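Local coordinates for molybdopterin biosynthesis moeA protein (Pyrococcus horikoshii, PDB 1WU2) that probably acts in molybdenum cofactor biosynthesis, where MoeA proteins help insert molybdenum into molybdopterin, at residues R156-I160 with G320-Y324. Residues are numbered along the deposited sequence; the frame is centred on the assembly and turned at random.
Sequences RKGTI and GAQNY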
loop_
_atom_site.group_PDB
_atom_site.type_symbol
_atom_site.label_atom_id
_atom_site.label_comp_id
_atom_site.label_asym_id
_atom_site.label_seq_id
_atom_site.Cartn_x
_atom_site.Cartn_y
_atom_site.Cartn_z
ATOM N N ARG A 156 -18.287 3.832 -0.571
ATOM C CA ARG A 156 -18.604 3.854 -1.995
ATOM C C ARG A 156 -18.148 2.581 -2.683
ATOM O O ARG A 156 -17.273 1.869 -2.187
ATOM C CB ARG A 156 -17.939 5.049 -2.689
ATOM C CG ARG A 156 -18.308 6.411 -2.124
ATOM C CD ARG A 156 -19.683 6.907 -2.533
ATOM N NE ARG A 156 -20.048 8.126 -1.807
ATOM C CZ ARG A 156 -21.285 8.610 -1.702
ATOM N NH1 ARG A 156 -22.313 7.998 -2.285
ATOM N NH2 ARG A 156 -21.498 9.726 -1.010
ATOM N N LYS A 157 -18.747 2.321 -3.842
ATOM C CA LYS A 157 -18.343 1.238 -4.727
ATOM C C LYS A 157 -16.928 1.505 -5.237
ATOM O O LYS A 157 -16.600 2.628 -5.607
ATOM C CB LYS A 157 -19.321 1.145 -5.907
ATOM C CG LYS A 157 -18.973 0.108 -6.972
ATOM C CD LYS A 157 -19.782 0.337 -8.254
ATOM C CE LYS A 157 -19.553 -0.767 -9.280
ATOM N NZ LYS A 157 -18.104 -1.034 -9.529
ATOM N N GLY A 158 -16.098 0.467 -5.244
ATOM C CA GLY A 158 -14.723 0.576 -5.705
ATOM C C GLY A 158 -13.727 0.804 -4.582
ATOM O O GLY A 158 -12.519 0.753 -4.801
ATOM N N THR A 159 -14.233 1.045 -3.377
ATOM C CA THR A 159 -13.385 1.250 -2.213
ATOM C C THR A 159 -12.542 0.006 -1.957
ATOM O O THR A 159 -13.041 -1.113 -2.036
ATOM C CB THR A 159 -14.250 1.570 -0.978
ATOM O OG1 THR A 159 -14.949 2.802 -1.187
ATOM C CG2 THR A 159 -13.390 1.836 0.257
ATOM N N ILE A 160 -11.261 0.221 -1.667
ATOM C CA ILE A 160 -10.340 -0.850 -1.310
ATOM C C ILE A 160 -10.305 -0.856 0.205
ATOM O O ILE A 160 -9.792 0.076 0.820
ATOM C CB ILE A 160 -8.930 -0.603 -1.900
ATOM C CG1 ILE A 160 -8.999 -0.435 -3.422
ATOM C CG2 ILE A 160 -7.988 -1.765 -1.565
ATOM C CD1 ILE A 160 -7.782 0.250 -4.007
ATOM N N GLY A 320 -13.260 -2.183 -10.791
ATOM C CA GLY A 320 -13.701 -0.821 -10.540
ATOM C C GLY A 320 -13.009 -0.157 -9.361
ATOM O O GLY A 320 -13.614 0.660 -8.667
ATOM N N ALA A 321 -11.744 -0.507 -9.138
ATOM C CA ALA A 321 -10.965 0.027 -8.025
ATOM C C ALA A 321 -10.801 1.539 -8.113
ATOM O O ALA A 321 -10.526 2.083 -9.185
ATOM C CB ALA A 321 -9.596 -0.637 -7.969
ATOM N N GLN A 322 -10.981 2.202 -6.975
ATOM C CA GLN A 322 -10.777 3.640 -6.852
ATOM C C GLN A 322 -9.618 3.888 -5.895
ATOM O O GLN A 322 -9.498 3.206 -4.881
ATOM C CB GLN A 322 -12.050 4.318 -6.333
ATOM C CG GLN A 322 -12.596 5.417 -7.255
ATOM C CD GLN A 322 -13.583 4.907 -8.290
ATOM O OE1 GLN A 322 -14.261 5.701 -8.947
ATOM N NE2 GLN A 322 -13.672 3.590 -8.439
ATOM N N ASN A 323 -8.761 4.850 -6.233
ATOM C CA ASN A 323 -7.631 5.242 -5.388
ATOM C C ASN A 323 -6.669 4.081 -5.135
ATOM O O ASN A 323 -6.340 3.760 -3.990
ATOM C CB ASN A 323 -8.128 5.841 -4.063
ATOM C CG ASN A 323 -9.043 7.037 -4.267
ATOM O OD1 ASN A 323 -10.152 7.085 -3.734
ATOM N ND2 ASN A 323 -8.573 8.018 -5.028
ATOM N N TYR A 324 -6.227 3.462 -6.225
ATOM C CA TYR A 324 -5.334 2.300 -6.175
ATOM C C TYR A 324 -3.863 2.685 -6.396
ATOM O O TYR A 324 -2.994 1.814 -6.520
ATOM C CB TYR A 324 -5.773 1.243 -7.203
ATOM C CG TYR A 324 -5.802 1.710 -8.650
ATOM C CD1 TYR A 324 -6.926 2.344 -9.176
ATOM C CD2 TYR A 324 -4.718 1.498 -9.493
ATOM C CE1 TYR A 324 -6.962 2.770 -10.501
ATOM C CE2 TYR A 324 -4.745 1.917 -10.822
ATOM C CZ TYR A 324 -5.870 2.552 -11.317
ATOM O OH TYR A 324 -5.901 2.968 -12.627
HETATM O O HOH W 1 -16.370 1.308 -9.250
HETATM O O HOH W 2 -9.850 2.461 -2.579
#
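The amide N of Q322 donates to the carbonyl O of G158, the one direct hydrogen bond the geometry settles between 156-160 and 320-324. From Q322 N to G158 O it measures 3.0 Å and is fairly straight, 160° at the hydrogen, although the donor sits above the carbonyl plane of G158. Two waters flank this bond. One links the K157 side chain to the backbone, accepting from K157 NZ and donating to the O of G320; the lysine is extended as far as CE and bent at the last bond (chi4 -50°), and the same NZ forms a salt bridge with E23. The other water accepts from I160 N, 2.8 Å from that atom.

Both backbones turn where they meet. Residues 156-159 form a type II beta turn; its closing bond from T159 N to R156 O is weak, and T159 OG1 adds a 2.7 Å bond to the same R156 O. Across from it, G320 has positive phi and is the C-prime residue of the Schellman motif that ends helix 300-319. The contact thus sets a loop of the MoeA N-terminal region, between strand 153-155 and helix 163-171, against the chain leaving that helix for strand 327-332. G158 also has positive phi, and its CA packs 3.2 Å from G320 O.

Side-chain packing falls to I160. With CG1 beside its backbone N (chi1 -56°), I160 CD1 lies against the backbone of 322-324, in van der Waals contact with Q322 O at 3.5 Å. Its apolar neighbours are Y324 CB, 3.9 Å from I160 CD1, and A321 CB, looser at 4.4 Å from the same I160 CD1. F224 touches I160, A321 and Y324 alike, while the Y324 hydroxyl turns away to hydrogen-bond H313 on helix 300-319.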